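Local coordinates for protein Alpha/beta hydrolase (Paenibacillus sp. VTT E-133280, PDB 6TJ2) that probably hydrolyses methyl salicylate outside the cell, as an alpha/beta-hydrolase resembling tobacco salicylic acid binding protein 2, at residues K217-Y220 with S221-I224; P246-S249 with S250-G253; S65-K69 with L70-V74; M265-V268 with R269-K273; S162-Q165 with L166-A169. All coordinates share one frame; numbering follows the deposited sequence.

Contact 1 (K217-Y220 with S221-I224); sequences KKFY and SLQI
Lys218 and Ser221 meet in the last turn of the short helix 217-221, just before the chain runs on to strand 226-231 of the alpha/beta-hydrolase sheet. Lys217 begins the turn and sends its NZ to a salt bridge with Asp147. The carbonyl of Lys218 takes two bonds from one residue. Ser221 OG donates to Lys218 O at 2.8 Å, tilted 20° from the carbonyl plane. Ser221 N reaches the same Lys218 O at 3.0 Å from above that plane. The hydroxyl can do this because OG sits between the backbone N and the carbonyl carbon (chi1 76°), folded back over the turn. Phe219 follows. Its ring packs on Ser127 and Gln128 of helix 119-129 and on Ile137 and Phe139 of strand 134-139. Its CD1 brushes Leu222 CD1 obliquely, and its CD2 lies over the centre of one face of the Tyr220 ring, 3.6 Å above the plane. Tyr220 itself points away, and its OH bonds to Pro145 O. The peptide of Leu222 closes the turn: Leu222 N donates to Phe219 O at 3.2 Å. One water donates to both Phe219 O and Leu222 O, at 2.8 Å from each.

Contact 2 (P246-S249 with S250-G253); sequences PTQS and SHLG
Ser250 meets the helix turn before it with both its backbone and its side chain. Ser250 N donates to Pro246 O at 3.0 Å and makes a weak second bond to Thr247 O. Ser250 OG makes a shorter one, 2.7 Å to Thr247 O, from a direction tilted out of the carbonyl plane. The OG lies between the backbone N and the carbonyl carbon (chi1 71°), and this turns the hydroxyl back onto the helix. Thr247 O is therefore held mainly by a side chain of the residue three places on.

His251 comes next. Its N donates to Gln248 O at 3.0 Å, and its ring folds back so that Gln248 CA lies over one face. His251 CD2 comes within 3.4 Å of Thr247 O, obliquely to the ring. His251 ND1 is bonded to Ala144 O in a nearby loop, which fixes the rotation of the ring.

This is the end of helix 244-250, which leads into strand 256-260, the edge strand of the parallel sheet within this chain. The bonds here mostly span three residues, and a type I beta turn runs from Ser250 to Gly253.

Leu252 N donates to Ser249 O at 3.0 Å in a nearly straight bond, 164° at the hydrogen. Leu252 CG packs 3.5 Å from the same Ser249 O, while its side chain meets Tyr228 of strand 226-231. Gly253 has positive phi, and its N bonds back to Ser250 O at 3.2 Å.

Contact 3 (S65-K69 with L70-V74); sequences SELRK and LGHTV
Leu67 O accepts from His72 N at 3.2 Å, and Arg68 O accepts from Gly71 N at 2.9 Å. These two bonds reach back into the last turn of helix 61-69 and, with the positive phi of Gly71 (99°), make a Schellman motif. A beta carbon on Gly71 would collide with the carbonyl oxygen of Leu70. Leu70 N makes only weak bonds, to Glu66 O and Leu67 O. The turn joins helix to strand 73-75 in a beta-alpha-beta unit with strand 46-50.

Arg68 reaches across to the start of the strand, its extended side chain oblique to that of Val74. Arg68 NH2 donates to Val74 O at 2.9 Å with an angle of 167°. The oxygen lies at the edge of the guanidinium plane, but the donor stands above the carbonyl plane. A water accepts from both Arg68 NE and Val74 N, and a second water donates to both Arg68 O and His72 O. Arg68 CA also makes a CH...O contact with His72 O at 3.4 Å.

On the inner side, Val74 CG2 rests on Leu67 CB at 3.5 Å, the two side chains crossing at about a right angle. Leu67 CD2 touches His72 CD2, and His72 ND1 bonds to Leu45 N. Within the helix, Lys69 NZ and Glu66 OE2 form a salt bridge of 2.8 Å. The chemistry implies a divided junction: a hydrated, charged outer side ties Arg68 to the strand, and a largely apolar inner side, with His72 beside it, packs Leu67 on Val74 and on Phe47 of strand 46-50.

Contact 4 (M265-V268 with R269-K273); sequences MTTV and RTEPK
Arg269 is bent by its second torsion, about CB-CG (chi2 101°), and this swings its extended outer chain back to Met265. The contact is the short helix 267-270, followed by Glu271, which leaves helical angles and stands at the N-cap position of helix 272-283. It comes directly after His264, the probable histidine of a Ser-His-Asp triad of the alpha/beta-hydrolase fold. Arg269 NH1 donates to Met265 O at 2.9 Å with an angle of 158°. The oxygen lies at the edge of the guanidinium, near its plane. Val268 CG2 packs 3.9 Å from Arg269 CD. Replacing Arg269 by an alanine would probably leave Met265 O without this donor and open a gap beside Val268 CG2.

Thr266 O takes two backbone bonds, from Arg269 N at 2.9 Å and Thr270 N at 3.0 Å. Thr270 N is tilted 16° from the carbonyl plane, while Arg269 N stands above it. Thr266 CG2 meets the Thr270 side chain obliquely, at 3.7 Å from its CG2. Thr267 OG1 is hydrogen-bonded to Asp263 N. The break at Glu271 is closed by Glu271 N, which donates to Thr267 O at 2.9 Å, while Thr267 CG2 touches Glu271 CB at 3.9 Å.

Contact 5 (S162-Q165 with L166-A169); sequences SFEQ and LRDA
Asp168 N donates to Glu164 O at 2.9 Å, one of four regular bonds that span four residues. Leu166 N to Ser162 O, Arg167 N to Phe163 O and Ala169 N to Gln165 O are the others.

The side chains add a charged face. Arg167 leaves the backbone with CG opposite its own N (chi1 171°) and bends at chi3, which lays its guanidinium alongside Glu164. The two groups point the same way with planes 21° apart, and Glu164 CA lies over one guanidinium face. Their charged atoms do not touch. A water accepts from Arg167 NH1 at 3.0 Å and gives a weak bond to Glu164 OE2. Arg167 NE forms a 3.0 Å salt bridge with Asp168 OD1, meeting it from above the carboxylate plane, and NH2 adds a weak bond to the same oxygen. Arg167 also makes a cation-pi contact with Phe211 of helix 208-211. With a leucine at Arg167, Asp168 would probably lose its charged mate and Phe211 its cation-pi partner.

On another side, Leu166 CD1 lies 4.5 Å from Phe163 CD1, at the edge of the ring. Phe163 packs edge-to-face on Phe155. The arrangement is consistent with an amphipathic alpha-helix, 157-170, at the surface.

How the contacts relate
Following the chain from the N terminus, contact 3 comes first and closes the turn from helix 61-69 into strand 73-75, outermost in the sheet within this chain. Contact 5 lies within helix 157-170, and contact 1 ends helix 217-221 ahead of strand 226-231. Contact 2 then ends helix 244-250 ahead of strand 256-260, and contact 4 passes from helix 267-270 into helix 272-283. All are local and in series; none nests or crosses. Contacts 1 and 2 touch, through Tyr220 with His251 and Phe219 with Leu252. Contacts 3 and 4 also touch, where Glu66 packs on Pro272 and Lys273. Contact 5 stands apart, about 10 Å from contact 4 between nearest atoms.

Contact 1 (K217-Y220 with S221-I224)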
loop_
_atom_site.group_PDB
_atom_site.type_symbol
_atom_site.label_atom_id
_atom_site.label_comp_id
_atom_site.label_asym_id
_atom_site.label_seq_id
_atom_site.Cartn_x
_atom_site.Cartn_y
_atom_site.Cartn_z
ATOM N N LYS A 217 3.086 -27.877 11.492
ATOM C CA LYS A 217 4.541 -28.072 11.568
ATOM C C LYS A 217 5.083 -28.589 10.238
ATOM O O LYS A 217 6.151 -28.109 9.775
ATOM C CB LYS A 217 4.870 -29.065 12.676
ATOM C CG LYS A 217 4.514 -28.555 14.064
ATOM C CD LYS A 217 5.062 -29.491 15.130
ATOM C CE LYS A 217 5.049 -28.822 16.484
ATOM N NZ LYS A 217 3.665 -28.534 16.922
ATOM N N LYS A 218 4.387 -29.565 9.626
ATOM C CA LYS A 218 4.877 -30.138 8.367
ATOM C C LYS A 218 4.892 -29.028 7.307
ATOM O O LYS A 218 5.870 -28.900 6.586
ATOM C CB LYS A 218 4.119 -31.401 7.967
ATOM C CG LYS A 218 4.563 -31.935 6.624
ATOM C CD LYS A 218 4.263 -33.408 6.396
ATOM C CE LYS A 218 4.966 -33.978 5.180
ATOM N NZ LYS A 218 6.436 -33.887 5.324
ATOM N N PHE A 219 3.791 -28.275 7.173
ATOM C CA PHE A 219 3.723 -27.201 6.163
ATOM C C PHE A 219 4.915 -26.254 6.275
ATOM O O PHE A 219 5.534 -25.910 5.256
ATOM C CB PHE A 219 2.429 -26.414 6.289
ATOM C CG PHE A 219 2.406 -25.202 5.398
ATOM C CD1 PHE A 219 2.187 -25.346 4.042
ATOM C CD2 PHE A 219 2.721 -23.944 5.867
ATOM C CE1 PHE A 219 2.276 -24.256 3.207
ATOM C CE2 PHE A 219 2.796 -22.845 5.019
ATOM C CZ PHE A 219 2.551 -22.999 3.691
ATOM N N TYR A 220 5.217 -25.844 7.501
ATOM C CA TYR A 220 6.304 -24.857 7.737
ATOM C C TYR A 220 7.687 -25.505 7.614
ATOM O O TYR A 220 8.624 -24.710 7.522
ATOM C CB TYR A 220 6.114 -24.123 9.067
ATOM C CG TYR A 220 5.008 -23.100 8.940
ATOM C CD1 TYR A 220 5.199 -21.972 8.156
ATOM C CD2 TYR A 220 3.771 -23.295 9.464
ATOM C CE1 TYR A 220 4.190 -21.028 8.000
ATOM C CE2 TYR A 220 2.732 -22.397 9.288
ATOM C CZ TYR A 220 2.936 -21.247 8.541
ATOM O OH TYR A 220 1.952 -20.323 8.310
ATOM N N SER A 221 7.816 -26.812 7.420
ATOM C CA SER A 221 9.118 -27.454 7.103
ATOM C C SER A 221 9.268 -27.698 5.603
ATOM O O SER A 221 10.393 -27.961 5.184
ATOM C CB SER A 221 9.219 -28.746 7.859
ATOM O OG SER A 221 8.415 -29.745 7.237
ATOM N N LEU A 222 8.212 -27.568 4.810
ATOM C CA LEU A 222 8.227 -27.889 3.359
ATOM C C LEU A 222 9.125 -26.913 2.611
ATOM O O LEU A 222 9.131 -25.735 2.970
ATOM C CB LEU A 222 6.811 -27.789 2.781
ATOM C CG LEU A 222 5.809 -28.834 3.267
ATOM C CD1 LEU A 222 4.470 -28.685 2.542
ATOM C CD2 LEU A 222 6.362 -30.240 3.132
ATOM N N GLN A 223 9.835 -27.415 1.594
ATOM C CA GLN A 223 10.763 -26.589 0.772
ATOM C C GLN A 223 10.073 -26.091 -0.512
ATOM O O GLN A 223 10.720 -25.476 -1.391
ATOM C CB GLN A 223 12.030 -27.426 0.552
ATOM C CG GLN A 223 12.803 -27.628 1.842
ATOM C CD GLN A 223 13.186 -26.279 2.401
ATOM O OE1 GLN A 223 12.641 -25.806 3.395
ATOM N NE2 GLN A 223 14.098 -25.614 1.715
ATOM N N ILE A 224 8.771 -26.221 -0.601
ATOM C CA ILE A 224 8.035 -25.928 -1.846
ATOM C C ILE A 224 7.946 -24.403 -1.995
ATOM O O ILE A 224 7.691 -23.734 -1.005
ATOM C CB ILE A 224 6.648 -26.586 -1.778
ATOM C CG1 ILE A 224 6.750 -28.099 -1.633
ATOM C CG2 ILE A 224 5.822 -26.201 -2.997
ATOM C CD1 ILE A 224 5.416 -28.749 -1.322
HETATM O O HOH W 1 7.078 -24.080 3.877
#

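Contact 2 (P246-S249 with S250-G253)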
loop_
_atom_site.group_PDB
_atom_site.type_symbol
_atom_site.label_atom_id
_atom_site.label_comp_id
_atom_site.label_asym_id
_atom_site.label_seq_id
_atom_site.Cartn_x
_atom_site.Cartn_y
_atom_site.Cartn_z
ATOM N N PRO A 246 0.823 -6.664 4.666
ATOM C CA PRO A 246 1.861 -7.674 4.826
ATOM C C PRO A 246 1.675 -8.685 5.961
ATOM O O PRO A 246 2.517 -9.582 6.103
ATOM C CB PRO A 246 3.115 -6.840 5.160
ATOM C CG PRO A 246 2.556 -5.595 5.799
ATOM C CD PRO A 246 1.248 -5.324 5.120
ATOM N N THR A 247 0.618 -8.636 6.746
ATOM C CA THR A 247 0.536 -9.518 7.925
ATOM C C THR A 247 0.386 -10.988 7.562
ATOM O O THR A 247 1.292 -11.802 7.908
ATOM C CB THR A 247 -0.509 -9.079 8.936
ATOM O OG1 THR A 247 -0.119 -7.796 9.429
ATOM C CG2 THR A 247 -0.624 -10.067 10.091
ATOM N N GLN A 248 -0.656 -11.397 6.868
ATOM C CA GLN A 248 -0.814 -12.850 6.561
ATOM C C GLN A 248 0.336 -13.305 5.654
ATOM O O GLN A 248 0.920 -14.406 5.929
ATOM C CB GLN A 248 -2.162 -13.177 5.940
ATOM C CG GLN A 248 -3.335 -13.052 6.913
ATOM C CD GLN A 248 -3.247 -14.017 8.072
ATOM O OE1 GLN A 248 -3.165 -13.656 9.274
ATOM N NE2 GLN A 248 -3.207 -15.280 7.780
ATOM N N SER A 249 0.693 -12.545 4.650
ATOM C CA SER A 249 1.739 -12.972 3.710
ATOM C C SER A 249 3.036 -13.179 4.457
ATOM O O SER A 249 3.779 -14.103 4.125
ATOM C CB SER A 249 1.880 -12.018 2.554
ATOM O OG SER A 249 2.322 -10.755 3.030
ATOM N N SER A 250 3.350 -12.365 5.462
ATOM C CA SER A 250 4.641 -12.505 6.183
ATOM C C SER A 250 4.729 -13.856 6.862
ATOM O O SER A 250 5.885 -14.306 7.162
ATOM C CB SER A 250 4.829 -11.395 7.175
ATOM O OG SER A 250 3.952 -11.543 8.273
ATOM N N HIS A 251 3.643 -14.545 7.174
ATOM C CA HIS A 251 3.709 -15.870 7.818
ATOM C C HIS A 251 4.396 -16.867 6.913
ATOM O O HIS A 251 4.912 -17.889 7.446
ATOM C CB HIS A 251 2.310 -16.388 8.151
ATOM C CG HIS A 251 1.569 -15.596 9.155
ATOM N ND1 HIS A 251 0.306 -15.921 9.523
ATOM C CD2 HIS A 251 1.931 -14.519 9.911
ATOM C CE1 HIS A 251 -0.092 -15.072 10.481
ATOM N NE2 HIS A 251 0.902 -14.176 10.718
ATOM N N LEU A 252 4.490 -16.644 5.602
ATOM C CA LEU A 252 5.100 -17.596 4.638
ATOM C C LEU A 252 6.616 -17.608 4.720
ATOM O O LEU A 252 7.193 -18.610 4.212
ATOM C CB LEU A 252 4.639 -17.245 3.224
ATOM C CG LEU A 252 3.121 -17.355 3.002
ATOM C CD1 LEU A 252 2.858 -17.100 1.539
ATOM C CD2 LEU A 252 2.582 -18.717 3.480
ATOM N N GLY A 253 7.224 -16.578 5.281
ATOM C CA GLY A 253 8.688 -16.460 5.264
ATOM C C GLY A 253 9.105 -15.870 3.922
ATOM O O GLY A 253 8.719 -14.739 3.605
#

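Contact 3 (S65-K69 with L70-V74)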
loop_
_atom_site.group_PDB
_atom_site.type_symbol
_atom_site.label_atom_id
_atom_site.label_comp_id
_atom_site.label_asym_id
_atom_site.label_seq_id
_atom_site.Cartn_x
_atom_site.Cartn_y
_atom_site.Cartn_z
ATOM N N SER A 65 -12.093 -20.080 -16.656
ATOM C CA SER A 65 -12.351 -20.048 -18.117
ATOM C C SER A 65 -11.260 -19.213 -18.782
ATOM O O SER A 65 -10.694 -19.623 -19.832
ATOM C CB SER A 65 -13.667 -19.449 -18.413
ATOM O OG SER A 65 -13.834 -19.277 -19.797
ATOM N N GLU A 66 -10.875 -18.082 -18.211
ATOM C CA GLU A 66 -9.802 -17.234 -18.815
ATOM C C GLU A 66 -8.454 -17.928 -18.725
ATOM O O GLU A 66 -7.620 -17.784 -19.641
ATOM C CB GLU A 66 -9.813 -15.835 -18.202
ATOM C CG GLU A 66 -11.044 -15.039 -18.562
ATOM C CD GLU A 66 -11.245 -14.763 -20.037
ATOM O OE1 GLU A 66 -10.246 -14.505 -20.698
ATOM O OE2 GLU A 66 -12.426 -14.724 -20.460
ATOM N N LEU A 67 -8.145 -18.619 -17.640
ATOM C CA LEU A 67 -6.901 -19.399 -17.546
ATOM C C LEU A 67 -6.853 -20.469 -18.623
ATOM O O LEU A 67 -5.759 -20.665 -19.225
ATOM C CB LEU A 67 -6.748 -20.023 -16.165
ATOM C CG LEU A 67 -6.253 -19.099 -15.075
ATOM C CD1 LEU A 67 -6.466 -19.772 -13.702
ATOM C CD2 LEU A 67 -4.810 -18.720 -15.274
ATOM N N ARG A 68 -7.973 -21.131 -18.890
ATOM C CA ARG A 68 -7.985 -22.201 -19.908
ATOM C C ARG A 68 -7.740 -21.588 -21.300
ATOM O O ARG A 68 -7.065 -22.210 -22.111
ATOM C CB ARG A 68 -9.287 -22.988 -19.862
ATOM C CG ARG A 68 -9.425 -23.845 -18.618
ATOM C CD ARG A 68 -10.692 -24.695 -18.600
ATOM N NE ARG A 68 -10.912 -25.260 -17.276
ATOM C CZ ARG A 68 -11.788 -24.868 -16.390
ATOM N NH1 ARG A 68 -12.714 -23.969 -16.691
ATOM N NH2 ARG A 68 -11.774 -25.376 -15.171
ATOM N N LYS A 69 -8.241 -20.385 -21.546
ATOM C CA LYS A 69 -8.018 -19.712 -22.852
ATOM C C LYS A 69 -6.539 -19.421 -23.035
ATOM O O LYS A 69 -6.127 -19.321 -24.216
ATOM C CB LYS A 69 -8.830 -18.431 -22.961
ATOM C CG LYS A 69 -10.331 -18.611 -23.030
ATOM C CD LYS A 69 -11.013 -17.255 -23.024
ATOM C CE LYS A 69 -12.517 -17.318 -22.942
ATOM N NZ LYS A 69 -13.070 -15.937 -22.941
ATOM N N LEU A 70 -5.745 -19.224 -21.990
ATOM C CA LEU A 70 -4.294 -19.000 -22.053
ATOM C C LEU A 70 -3.535 -20.311 -22.212
ATOM O O LEU A 70 -2.295 -20.257 -22.262
ATOM C CB LEU A 70 -3.865 -18.268 -20.772
ATOM C CG LEU A 70 -4.375 -16.848 -20.624
ATOM C CD1 LEU A 70 -4.081 -16.299 -19.250
ATOM C CD2 LEU A 70 -3.795 -15.956 -21.710
ATOM N N GLY A 71 -4.219 -21.462 -22.237
ATOM C CA GLY A 71 -3.589 -22.764 -22.466
ATOM C C GLY A 71 -3.338 -23.547 -21.203
ATOM O O GLY A 71 -2.660 -24.588 -21.264
ATOM N N HIS A 72 -3.730 -23.030 -20.034
ATOM C CA HIS A 72 -3.498 -23.713 -18.752
ATOM C C HIS A 72 -4.608 -24.735 -18.453
ATOM O O HIS A 72 -5.766 -24.558 -18.891
ATOM C CB HIS A 72 -3.355 -22.642 -17.648
ATOM C CG HIS A 72 -2.315 -21.642 -18.000
ATOM N ND1 HIS A 72 -1.018 -22.024 -18.246
ATOM C CD2 HIS A 72 -2.407 -20.321 -18.245
ATOM C CE1 HIS A 72 -0.309 -20.924 -18.538
ATOM N NE2 HIS A 72 -1.138 -19.897 -18.542
ATOM N N THR A 73 -4.252 -25.732 -17.696
ATOM C CA THR A 73 -5.184 -26.751 -17.201
ATOM C C THR A 73 -5.650 -26.311 -15.802
ATOM O O THR A 73 -4.808 -25.885 -15.011
ATOM C CB THR A 73 -4.537 -28.123 -17.175
ATOM O OG1 THR A 73 -4.163 -28.425 -18.527
ATOM C CG2 THR A 73 -5.488 -29.192 -16.685
ATOM N N VAL A 74 -6.949 -26.312 -15.588
ATOM C CA VAL A 74 -7.485 -25.740 -14.326
ATOM C C VAL A 74 -8.488 -26.725 -13.720
ATOM O O VAL A 74 -9.492 -27.063 -14.387
ATOM C CB VAL A 74 -8.137 -24.378 -14.533
ATOM C CG1 VAL A 74 -8.589 -23.791 -13.207
ATOM C CG2 VAL A 74 -7.224 -23.409 -15.274
HETATM O O HOH W 2 -8.778 -27.274 -17.600
HETATM O O HOH W 3 -6.532 -24.964 -21.645
#

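Contact 4 (M265-V268 with R269-K273)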
loop_
_atom_site.group_PDB
_atom_site.type_symbol
_atom_site.label_atom_id
_atom_site.label_comp_id
_atom_site.label_asym_id
_atom_site.label_seq_id
_atom_site.Cartn_x
_atom_site.Cartn_y
_atom_site.Cartn_z
ATOM N N MET A 265 -14.183 -10.531 -3.404
ATOM C CA MET A 265 -15.101 -11.424 -4.184
ATOM C C MET A 265 -15.659 -10.786 -5.450
ATOM O O MET A 265 -16.313 -11.529 -6.203
ATOM C CB MET A 265 -16.230 -11.939 -3.303
ATOM C CG MET A 265 -15.704 -12.748 -2.179
ATOM S SD MET A 265 -17.045 -13.697 -1.439
ATOM C CE MET A 265 -16.139 -14.941 -0.533
ATOM N N THR A 266 -15.370 -9.541 -5.793
ATOM C CA THR A 266 -15.885 -8.963 -7.067
ATOM C C THR A 266 -14.976 -9.373 -8.228
ATOM O O THR A 266 -15.440 -9.782 -9.303
ATOM C CB THR A 266 -15.891 -7.436 -6.973
ATOM O OG1 THR A 266 -16.629 -7.032 -5.820
ATOM C CG2 THR A 266 -16.430 -6.772 -8.218
ATOM N N THR A 267 -13.675 -9.191 -8.054
ATOM C CA THR A 267 -12.748 -9.072 -9.192
ATOM C C THR A 267 -12.609 -10.367 -9.935
ATOM O O THR A 267 -12.441 -10.352 -11.170
ATOM C CB THR A 267 -11.416 -8.524 -8.681
ATOM O OG1 THR A 267 -11.664 -7.486 -7.721
ATOM C CG2 THR A 267 -10.532 -7.973 -9.795
ATOM N N VAL A 268 -12.692 -11.489 -9.255
ATOM C CA VAL A 268 -12.591 -12.794 -9.978
ATOM C C VAL A 268 -13.779 -12.966 -10.914
ATOM O O VAL A 268 -13.748 -13.814 -11.846
ATOM C CB VAL A 268 -12.488 -14.007 -9.044
ATOM C CG1 VAL A 268 -11.183 -13.931 -8.280
ATOM C CG2 VAL A 268 -13.707 -14.167 -8.166
ATOM N N ARG A 269 -14.875 -12.239 -10.705
ATOM C CA ARG A 269 -16.072 -12.294 -11.596
ATOM C C ARG A 269 -16.000 -11.203 -12.632
ATOM O O ARG A 269 -16.354 -11.482 -13.792
ATOM C CB ARG A 269 -17.381 -12.128 -10.830
ATOM C CG ARG A 269 -17.815 -13.416 -10.179
ATOM C CD ARG A 269 -17.467 -13.382 -8.722
ATOM N NE ARG A 269 -18.075 -14.556 -8.129
ATOM C CZ ARG A 269 -18.498 -14.634 -6.875
ATOM N NH1 ARG A 269 -18.257 -13.689 -5.995
ATOM N NH2 ARG A 269 -19.128 -15.720 -6.501
ATOM N N THR A 270 -15.580 -9.992 -12.289
ATOM C CA THR A 270 -15.687 -8.824 -13.202
ATOM C C THR A 270 -14.457 -8.665 -14.066
ATOM O O THR A 270 -14.573 -8.034 -15.128
ATOM C CB THR A 270 -16.034 -7.568 -12.407
ATOM O OG1 THR A 270 -14.952 -7.397 -11.488
ATOM C CG2 THR A 270 -17.340 -7.718 -11.654
ATOM N N GLU A 271 -13.283 -9.060 -13.611
ATOM C CA GLU A 271 -12.023 -8.885 -14.332
ATOM C C GLU A 271 -11.299 -10.190 -14.416
ATOM O O GLU A 271 -10.136 -10.291 -14.038
ATOM C CB GLU A 271 -11.144 -7.817 -13.672
ATOM C CG GLU A 271 -11.781 -6.443 -13.635
ATOM C CD GLU A 271 -11.920 -5.732 -14.976
ATOM O OE1 GLU A 271 -11.299 -6.156 -15.972
ATOM O OE2 GLU A 271 -12.639 -4.658 -15.028
ATOM N N PRO A 272 -11.925 -11.255 -14.961
ATOM C CA PRO A 272 -11.313 -12.579 -14.931
ATOM C C PRO A 272 -10.055 -12.667 -15.784
ATOM O O PRO A 272 -9.183 -13.480 -15.470
ATOM C CB PRO A 272 -12.423 -13.536 -15.419
ATOM C CG PRO A 272 -13.351 -12.612 -16.241
ATOM C CD PRO A 272 -13.286 -11.277 -15.516
ATOM N N LYS A 273 -9.957 -11.937 -16.909
ATOM C CA LYS A 273 -8.745 -12.029 -17.728
ATOM C C LYS A 273 -7.565 -11.455 -16.958
ATOM O O LYS A 273 -6.491 -12.060 -16.933
ATOM C CB LYS A 273 -8.971 -11.300 -19.053
ATOM C CG LYS A 273 -7.797 -11.396 -20.012
ATOM C CD LYS A 273 -7.974 -10.518 -21.237
ATOM C CE LYS A 273 -6.653 -10.201 -21.912
ATOM N NZ LYS A 273 -6.805 -10.146 -23.387
#

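Contact 5 (S162-Q165 with L166-A169)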
loop_
_atom_site.group_PDB
_atom_site.type_symbol
_atom_site.label_atom_id
_atom_site.label_comp_id
_atom_site.label_asym_id
_atom_site.label_seq_id
_atom_site.Cartn_x
_atom_site.Cartn_y
_atom_site.Cartn_z
ATOM N N SER A 162 -17.704 -11.166 16.625
ATOM C CA SER A 162 -18.841 -11.041 15.685
ATOM C C SER A 162 -19.082 -12.411 15.026
ATOM O O SER A 162 -20.246 -12.890 14.985
ATOM C CB SER A 162 -18.606 -9.973 14.698
ATOM O OG SER A 162 -19.423 -10.100 13.541
ATOM N N PHE A 163 -18.043 -13.111 14.574
ATOM C CA PHE A 163 -18.192 -14.446 13.955
ATOM C C PHE A 163 -18.691 -15.447 14.998
ATOM O O PHE A 163 -19.541 -16.256 14.675
ATOM C CB PHE A 163 -16.884 -14.975 13.359
ATOM C CG PHE A 163 -16.447 -14.308 12.079
ATOM C CD1 PHE A 163 -17.351 -13.949 11.098
ATOM C CD2 PHE A 163 -15.085 -14.112 11.853
ATOM C CE1 PHE A 163 -16.916 -13.337 9.923
ATOM C CE2 PHE A 163 -14.653 -13.533 10.662
ATOM C CZ PHE A 163 -15.572 -13.114 9.723
ATOM N N GLU A 164 -18.195 -15.393 16.243
ATOM C CA GLU A 164 -18.646 -16.298 17.316
ATOM C C GLU A 164 -20.138 -16.041 17.561
ATOM O O GLU A 164 -20.913 -17.018 17.668
ATOM C CB GLU A 164 -17.830 -16.050 18.581
ATOM C CG GLU A 164 -16.366 -16.423 18.501
ATOM C CD GLU A 164 -15.555 -15.948 19.712
ATOM O OE1 GLU A 164 -16.045 -15.129 20.505
ATOM O OE2 GLU A 164 -14.428 -16.406 19.868
ATOM N N GLN A 165 -20.546 -14.790 17.555
ATOM C CA GLN A 165 -21.960 -14.407 17.803
ATOM C C GLN A 165 -22.836 -14.908 16.654
ATOM O O GLN A 165 -23.933 -15.434 16.917
ATOM C CB GLN A 165 -22.086 -12.919 17.971
ATOM C CG GLN A 165 -21.587 -12.481 19.344
ATOM C CD GLN A 165 -21.471 -10.984 19.471
ATOM O OE1 GLN A 165 -21.497 -10.233 18.494
ATOM N NE2 GLN A 165 -21.320 -10.536 20.710
ATOM N N LEU A 166 -22.407 -14.752 15.414
ATOM C CA LEU A 166 -23.158 -15.261 14.239
ATOM C C LEU A 166 -23.253 -16.776 14.313
ATOM O O LEU A 166 -24.356 -17.289 14.032
ATOM C CB LEU A 166 -22.506 -14.834 12.925
ATOM C CG LEU A 166 -22.636 -13.359 12.593
ATOM C CD1 LEU A 166 -21.706 -12.943 11.487
ATOM C CD2 LEU A 166 -24.063 -12.950 12.244
ATOM N N ARG A 167 -22.209 -17.492 14.658
ATOM C CA ARG A 167 -22.223 -18.955 14.762
ATOM C C ARG A 167 -23.274 -19.342 15.815
ATOM O O ARG A 167 -24.149 -20.207 15.569
ATOM C CB ARG A 167 -20.837 -19.486 15.110
ATOM C CG ARG A 167 -20.798 -20.960 15.452
ATOM C CD ARG A 167 -19.508 -21.418 16.111
ATOM N NE ARG A 167 -19.465 -20.803 17.451
ATOM C CZ ARG A 167 -18.369 -20.482 18.137
ATOM N NH1 ARG A 167 -17.166 -20.810 17.699
ATOM N NH2 ARG A 167 -18.501 -19.880 19.310
ATOM N N ASP A 168 -23.212 -18.680 16.948
ATOM C CA ASP A 168 -24.118 -19.050 18.064
ATOM C C ASP A 168 -25.564 -18.697 17.676
ATOM O O ASP A 168 -26.494 -19.540 17.981
ATOM C CB ASP A 168 -23.538 -18.501 19.367
ATOM C CG ASP A 168 -22.202 -19.141 19.777
ATOM O OD1 ASP A 168 -21.806 -20.245 19.249
ATOM O OD2 ASP A 168 -21.521 -18.531 20.610
ATOM N N ALA A 169 -25.812 -17.582 17.026
ATOM C CA ALA A 169 -27.178 -17.114 16.699
ATOM C C ALA A 169 -27.812 -18.100 15.709
ATOM O O ALA A 169 -29.059 -18.164 15.621
ATOM C CB ALA A 169 -27.144 -15.721 16.160
HETATM O O HOH W 4 -15.050 -19.734 19.613
#